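Local coordinates for SCO1/SenC family lipoprotein (PDB 4HDE) that probably takes part in copper delivery to, or redox maturation of, cytochrome c oxidase, as Sco proteins with a thioredoxin-like fold do, at residues A37-T42 / K113-N118; Y138-D141 / K145-K148. All blocks are in the same frame, centred on the assembly; numbering follows the deposited sequence. Where two conformers were deposited one is given.

Contact 1 (A37-T42 / K113-N118); sequences ADFMFT and KFSKDN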
ATOM      1  N   ALA A  37       1.497  -2.119   2.474  1.00 11.60           N
ATOM      2  CA  ALA A  37       1.462  -0.908   1.649  1.00 13.32           C
ATOM      3  C   ALA A  37       1.942  -1.171   0.218  1.00 11.25           C
ATOM      4  O   ALA A  37       2.862  -1.969  -0.014  1.00 12.85           O
ATOM      5  CB  ALA A  37       2.315   0.171   2.278  1.00 15.11           C
ATOM      6  N   ASP A  38       1.313  -0.491  -0.738  1.00 11.73           N
ATOM      7  CA  ASP A  38       1.891  -0.345  -2.062  1.00 12.57           C
ATOM      8  C   ASP A  38       1.695   1.080  -2.592  1.00 12.86           C
ATOM      9  O   ASP A  38       1.012   1.896  -1.964  1.00 13.72           O
ATOM     10  CB  ASP A  38       1.392  -1.435  -3.032  1.00 12.82           C
ATOM     11  CG  ASP A  38      -0.056  -1.256  -3.459  1.00 14.63           C
ATOM     12  OD1 ASP A  38      -0.789  -0.453  -2.856  1.00 13.80           O
ATOM     13  OD2 ASP A  38      -0.486  -1.962  -4.416  1.00 15.61           O
ATOM     14  N   PHE A  39       2.316   1.350  -3.738  1.00 12.98           N
ATOM     15  CA  PHE A  39       2.242   2.637  -4.437  1.00 13.20           C
ATOM     16  C   PHE A  39       1.681   2.392  -5.828  1.00 13.76           C
ATOM     17  O   PHE A  39       2.102   1.461  -6.509  1.00 15.29           O
ATOM     18  CB  PHE A  39       3.631   3.271  -4.521  1.00 15.63           C
ATOM     19  CG  PHE A  39       4.154   3.738  -3.194  1.00 14.01           C
ATOM     20  CD1 PHE A  39       4.003   5.059  -2.808  1.00 15.92           C
ATOM     21  CD2 PHE A  39       4.785   2.859  -2.323  1.00 17.01           C
ATOM     22  CE1 PHE A  39       4.473   5.504  -1.577  1.00 16.65           C
ATOM     23  CE2 PHE A  39       5.257   3.302  -1.088  1.00 19.21           C
ATOM     24  CZ  PHE A  39       5.095   4.627  -0.718  1.00 17.67           C
HETATM   25  N   MSE A  40       0.744   3.225  -6.255  1.00 13.74           N
HETATM   26  CA  MSE A  40       0.076   3.029  -7.537  0.54 13.13           C
HETATM   27  C   MSE A  40      -0.573   4.319  -8.011  1.00 12.78           C
HETATM   28  O   MSE A  40      -0.503   5.341  -7.340  1.00 13.62           O
HETATM   29  CB  MSE A  40      -0.984   1.941  -7.410  0.54 15.01           C
HETATM   30  CG  MSE A  40      -1.907   2.128  -6.215  0.54 16.48           C
HETATM   31 SE   MSE A  40      -3.743   1.634  -6.604  0.34 39.68          SE
HETATM   32  CE  MSE A  40      -4.289   3.242  -7.551  0.54 25.13           C
ATOM     33  N   PHE A  41      -1.170   4.284  -9.195  1.00 14.06           N
ATOM     34  CA  PHE A  41      -1.945   5.423  -9.679  1.00 13.67           C
ATOM     35  C   PHE A  41      -3.026   4.940 -10.623  1.00 15.25           C
ATOM     36  O   PHE A  41      -2.858   3.925 -11.292  1.00 17.01           O
ATOM     37  CB  PHE A  41      -1.068   6.542 -10.282  1.00 14.61           C
ATOM     38  CG  PHE A  41      -0.347   6.173 -11.554  1.00 15.45           C
ATOM     39  CD1 PHE A  41      -0.692   6.764 -12.766  1.00 16.52           C
ATOM     40  CD2 PHE A  41       0.715   5.284 -11.525  1.00 15.37           C
ATOM     41  CE1 PHE A  41      -0.008   6.434 -13.931  1.00 17.66           C
ATOM     42  CE2 PHE A  41       1.405   4.959 -12.683  1.00 16.64           C
ATOM     43  CZ  PHE A  41       1.038   5.519 -13.878  1.00 17.38           C
ATOM     44  N   THR A  42      -4.149   5.649 -10.664  1.00 14.37           N
ATOM     45  CA  THR A  42      -5.321   5.126 -11.367  1.00 16.45           C
ATOM     46  C   THR A  42      -5.221   5.192 -12.884  1.00 17.05           C
ATOM     47  O   THR A  42      -5.913   4.448 -13.572  1.00 21.61           O
ATOM     48  CB  THR A  42      -6.652   5.777 -10.907  1.00 17.94           C
ATOM     49  OG1 THR A  42      -6.754   7.110 -11.414  1.00 18.56           O
ATOM     50  CG2 THR A  42      -6.752   5.789  -9.388  1.00 18.42           C
ATOM     51  N   LYS A 113       8.859  12.688  -1.835  1.00 15.38           N
ATOM     52  CA  LYS A 113       9.722  12.691  -0.665  1.00 15.36           C
ATOM     53  C   LYS A 113       9.350  11.540   0.268  1.00 15.44           C
ATOM     54  O   LYS A 113      10.222  10.861   0.804  1.00 16.44           O
ATOM     55  CB  LYS A 113       9.629  14.026   0.080  1.00 18.69           C
ATOM     56  CG  LYS A 113      10.578  14.136   1.263  1.00 21.38           C
ATOM     57  CD  LYS A 113      10.268  15.354   2.112  1.00 22.80           C
ATOM     58  CE  LYS A 113      11.155  15.403   3.348  1.00 24.02           C
ATOM     59  NZ  LYS A 113      10.980  14.187   4.203  1.00 29.30           N
ATOM     60  N   PHE A 114       8.052  11.320   0.451  1.00 15.79           N
ATOM     61  CA  PHE A 114       7.561  10.284   1.355  1.00 15.43           C
ATOM     62  C   PHE A 114       8.029   8.905   0.890  1.00 14.47           C
ATOM     63  O   PHE A 114       8.514   8.098   1.682  1.00 15.85           O
ATOM     64  CB  PHE A 114       6.030  10.367   1.409  1.00 15.54           C
ATOM     65  CG  PHE A 114       5.375   9.328   2.285  1.00 14.67           C
ATOM     66  CD1 PHE A 114       5.208   9.550   3.644  1.00 15.51           C
ATOM     67  CD2 PHE A 114       4.889   8.150   1.745  1.00 13.51           C
ATOM     68  CE1 PHE A 114       4.579   8.601   4.445  1.00 15.25           C
ATOM     69  CE2 PHE A 114       4.256   7.204   2.541  1.00 14.44           C
ATOM     70  CZ  PHE A 114       4.110   7.433   3.894  1.00 15.15           C
ATOM     71  N   SER A 115       7.887   8.634  -0.400  1.00 14.60           N
ATOM     72  CA  SER A 115       8.329   7.359  -0.957  1.00 15.84           C
ATOM     73  C   SER A 115       9.848   7.174  -0.832  1.00 16.74           C
ATOM     74  O   SER A 115      10.325   6.087  -0.480  1.00 17.00           O
ATOM     75  CB  SER A 115       7.878   7.250  -2.415  1.00 15.87           C
ATOM     76  OG  SER A 115       8.256   6.007  -2.986  1.00 18.68           O
ATOM     77  N   LYS A 116      10.603   8.241  -1.090  1.00 16.60           N
ATOM     78  CA  LYS A 116      12.058   8.207  -0.977  1.00 19.78           C
ATOM     79  C   LYS A 116      12.511   7.934   0.457  1.00 18.88           C
ATOM     80  O   LYS A 116      13.366   7.080   0.698  1.00 23.70           O
ATOM     81  CB  LYS A 116      12.661   9.533  -1.463  1.00 22.26           C
ATOM     82  CG  LYS A 116      14.128   9.744  -1.106  1.00 23.02           C
ATOM     83  CD  LYS A 116      14.667  11.075  -1.644  1.00 27.44           C
ATOM     84  CE  LYS A 116      14.157  12.277  -0.847  1.00 30.67           C
ATOM     85  NZ  LYS A 116      14.909  12.507   0.426  1.00 32.11           N
ATOM     86  N   ASP A 117      11.937   8.664   1.406  1.00 17.21           N
ATOM     87  CA  ASP A 117      12.455   8.676   2.766  1.00 18.14           C
ATOM     88  C   ASP A 117      11.989   7.497   3.601  1.00 18.82           C
ATOM     89  O   ASP A 117      12.689   7.072   4.525  1.00 22.36           O
ATOM     90  CB  ASP A 117      12.088   9.990   3.462  1.00 22.21           C
ATOM     91  CG  ASP A 117      12.948  11.147   3.001  1.00 27.27           C
ATOM     92  OD1 ASP A 117      13.905  10.901   2.240  1.00 28.83           O
ATOM     93  OD2 ASP A 117      12.680  12.297   3.410  1.00 33.02           O
ATOM     94  N   ASN A 118      10.820   6.968   3.277  1.00 17.62           N
ATOM     95  CA  ASN A 118      10.230   5.895   4.075  1.00 16.28           C
ATOM     96  C   ASN A 118      10.298   4.522   3.429  1.00 17.76           C
ATOM     97  O   ASN A 118      10.403   3.510   4.118  1.00 19.37           O
ATOM     98  CB  ASN A 118       8.791   6.241   4.415  1.00 16.92           C
ATOM     99  CG  ASN A 118       8.692   7.495   5.241  1.00 18.13           C
ATOM    100  OD1 ASN A 118       8.954   7.477   6.441  1.00 19.36           O
ATOM    101  ND2 ASN A 118       8.353   8.606   4.595  1.00 19.49           N
TER
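The phenyl ring of F39 lies against S115, whose OG sits 4.0 Å above the F39 ring plane, displaced toward the rim. The nearest approach, F39 CE1 to S115 CB at 3.9 Å, identifies the CE1–CZ side of the ring as the part that meets the helix. F39 CG stands beside its backbone N and anti to the carbonyl carbon (chi1 -69°), which carries the ring off strand 35-40 toward helix 108-119. F114 comes in differently: its CE2 is 4.2 Å from F39 CZ, and that CZ lies at the edge of the F114 ring, near its plane. The CA atoms of F39 and S115 are 8.5 Å apart, so side chains alone bridge the gap. In the thioredoxin-like fold of this family, the contact packs a helix onto one face of the mixed sheet, and F74 and F119 add further rings around F39. S115 OG, buried beside the aromatic ring, hydrogen-bonds to the carbonyl O of S121. One turn along the helix, N118 ND2 bonds to F114 O at 3.0 Å, in the carbonyl plane and on a lone pair. That same oxygen also accepts from N118 N, while N118 CG lies over one face of the F114 ring.

Contact 2 (Y138-D141 / K145-K148); sequences YLID and KVMK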
ATOM      1  N   TYR A 138       4.869  -3.864   0.914  1.00 11.89           N
ATOM      2  CA  TYR A 138       5.624  -3.735   2.155  1.00 12.48           C
ATOM      3  C   TYR A 138       4.780  -4.138   3.346  1.00 12.28           C
ATOM      4  O   TYR A 138       3.645  -3.688   3.480  1.00 14.23           O
ATOM      5  CB  TYR A 138       6.076  -2.285   2.344  1.00 13.13           C
ATOM      6  CG  TYR A 138       6.904  -1.760   1.205  1.00 13.17           C
ATOM      7  CD1 TYR A 138       8.284  -1.908   1.194  1.00 15.66           C
ATOM      8  CD2 TYR A 138       6.307  -1.118   0.135  1.00 12.82           C
ATOM      9  CE1 TYR A 138       9.045  -1.419   0.141  1.00 15.22           C
ATOM     10  CE2 TYR A 138       7.055  -0.634  -0.919  1.00 14.19           C
ATOM     11  CZ  TYR A 138       8.415  -0.789  -0.911  1.00 15.65           C
ATOM     12  OH  TYR A 138       9.157  -0.298  -1.965  1.00 18.80           O
ATOM     13  N   LEU A 139       5.343  -4.968   4.216  1.00 12.13           N
ATOM     14  CA  LEU A 139       4.671  -5.390   5.440  1.00 12.60           C
ATOM     15  C   LEU A 139       5.180  -4.545   6.598  1.00 12.21           C
ATOM     16  O   LEU A 139       6.382  -4.518   6.871  1.00 13.94           O
ATOM     17  CB  LEU A 139       4.923  -6.875   5.711  1.00 13.61           C
ATOM     18  CG  LEU A 139       4.280  -7.459   6.967  1.00 13.68           C
ATOM     19  CD1 LEU A 139       2.770  -7.427   6.854  1.00 15.73           C
ATOM     20  CD2 LEU A 139       4.777  -8.883   7.189  1.00 16.75           C
ATOM     21  N   ILE A 140       4.252  -3.880   7.281  1.00 12.20           N
ATOM     22  CA  ILE A 140       4.564  -2.976   8.384  1.00 12.47           C
ATOM     23  C   ILE A 140       3.966  -3.546   9.669  1.00 13.38           C
ATOM     24  O   ILE A 140       2.814  -3.989   9.683  1.00 14.00           O
ATOM     25  CB  ILE A 140       4.020  -1.554   8.101  1.00 13.78           C
ATOM     26  CG1 ILE A 140       4.702  -0.969   6.862  1.00 17.48           C
ATOM     27  CG2 ILE A 140       4.273  -0.624   9.259  1.00 14.19           C
ATOM     28  CD1 ILE A 140       3.819  -0.879   5.648  1.00 20.45           C
ATOM     29  N   ASP A 141       4.749  -3.552  10.741  1.00 11.90           N
ATOM     30  CA  ASP A 141       4.284  -4.170  11.986  1.00 13.04           C
ATOM     31  C   ASP A 141       3.527  -3.193  12.893  1.00 13.05           C
ATOM     32  O   ASP A 141       3.353  -2.011  12.564  1.00 13.53           O
ATOM     33  CB  ASP A 141       5.435  -4.865  12.727  1.00 13.10           C
ATOM     34  CG  ASP A 141       6.405  -3.891  13.394  1.00 14.29           C
ATOM     35  OD1 ASP A 141       6.192  -2.658  13.368  1.00 15.05           O
ATOM     36  OD2 ASP A 141       7.389  -4.391  13.984  1.00 18.97           O
ATOM     37  N   LYS A 145       6.950  -0.042  11.972  1.00 14.10           N
ATOM     38  CA  LYS A 145       8.189  -0.164  11.207  1.00 14.10           C
ATOM     39  C   LYS A 145       7.981  -1.071  10.005  1.00 13.20           C
ATOM     40  O   LYS A 145       7.273  -2.075  10.084  1.00 13.54           O
ATOM     41  CB  LYS A 145       9.301  -0.740  12.091  1.00 16.23           C
ATOM     42  CG  LYS A 145       9.550   0.026  13.390  1.00 19.00           C
ATOM     43  CD  LYS A 145      10.000   1.453  13.130  1.00 21.56           C
ATOM     44  CE  LYS A 145      10.225   2.206  14.438  1.00 25.05           C
ATOM     45  NZ  LYS A 145      10.412   3.669  14.216  1.00 29.25           N
ATOM     46  N   VAL A 146       8.612  -0.735   8.884  1.00 13.53           N
ATOM     47  CA  VAL A 146       8.571  -1.634   7.742  1.00 13.05           C
ATOM     48  C   VAL A 146       9.453  -2.833   8.036  1.00 15.21           C
ATOM     49  O   VAL A 146      10.623  -2.675   8.403  1.00 15.89           O
ATOM     50  CB  VAL A 146       9.051  -0.957   6.459  1.00 15.05           C
ATOM     51  CG1 VAL A 146       8.707  -1.819   5.271  1.00 17.16           C
ATOM     52  CG2 VAL A 146       8.431   0.424   6.318  1.00 18.38           C
HETATM   53  N   MSE A 147       8.890  -4.024   7.883  1.00 13.77           N
HETATM   54  CA  MSE A 147       9.603  -5.233   8.241  1.00 14.28           C
HETATM   55  C   MSE A 147       9.988  -6.106   7.050  1.00 13.85           C
HETATM   56  O   MSE A 147      11.018  -6.765   7.094  1.00 14.59           O
HETATM   57  CB  MSE A 147       8.820  -6.032   9.292  1.00 17.48           C
HETATM   58  CG  MSE A 147       8.600  -5.248  10.594  1.00 23.73           C
HETATM   59 SE   MSE A 147      10.238  -4.601  11.461  0.61 20.07          SE
HETATM   60  CE  MSE A 147      10.418  -6.004  12.798  1.00 17.82           C
ATOM     61  N   LYS A 148       9.172  -6.111   5.995  1.00 13.50           N
ATOM     62  CA  LYS A 148       9.433  -6.975   4.841  1.00 14.06           C
ATOM     63  C   LYS A 148       8.999  -6.308   3.549  1.00 13.23           C
ATOM     64  O   LYS A 148       8.080  -5.489   3.544  1.00 14.64           O
ATOM     65  CB  LYS A 148       8.677  -8.304   4.990  1.00 16.30           C
ATOM     66  CG  LYS A 148       9.131  -9.178   6.154  1.00 18.08           C
ATOM     67  CD  LYS A 148      10.510  -9.724   5.860  1.00 25.47           C
ATOM     68  CE  LYS A 148      10.775 -11.030   6.566  1.00 35.19           C
ATOM     69  NZ  LYS A 148      11.921 -11.729   5.920  1.00 26.60           N
TER
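M147 slants across the carboxylate of D141: its CB lies 3.8 Å from L139 O, its CG 3.7 Å from D141 OD2, and its SE and CE both stay close to that same oxygen. Bends at chi2 (-57°) and chi3 (-99°) bring the selenomethionine tail round to OD2, with CE finishing 3.6 Å from D141 OD2. The other carboxylate oxygen turns to the backbone, where K145 N reaches D141 OD1 from above the carboxylate plane, 36° out of it. D141 N in turn donates to K145 O at 3.0 Å, so backbone and side chain of D141 both grip K145 where the hairpin of strands 136-140 and 146-151 turns. A classic beta bulge follows, where two residues, M147 and K148, stand opposite the single L139. L139 O accepts a nearly linear bond from M147 N at 2.7 Å and a weak one from K148 N at 3.3 Å, while L139 N donates to K148 O. I140 and V146 form the antiparallel non-hydrogen-bonded pair, and I140 CG1 meets V146 CG2 at 4.0 Å. The other methyl of V146, CG1, packs against Y138 CB. K145 NZ makes a salt bridge with D11.

Contacts 1 and 2 have centres 14 Å apart and share one mixed sheet, in which strands 35-40 and 136-140 are antiparallel neighbours. One direct tie is a probable backbone hydrogen bond, A37 N to Y138 O at 2.8 Å, backed by packing of A37 CB on I140 CD1 at 3.8 Å. On the helix side, N118 O lies 4.3 Å from V146 CG2, so helix 108-119 also touches the edge strand of the hairpin. F119, next in that helix, meets the rings of both F39 and Y138 edge-to-face, giving the two contacts a shared aromatic neighbour. In sequence, both segments of contact 1 precede those of contact 2.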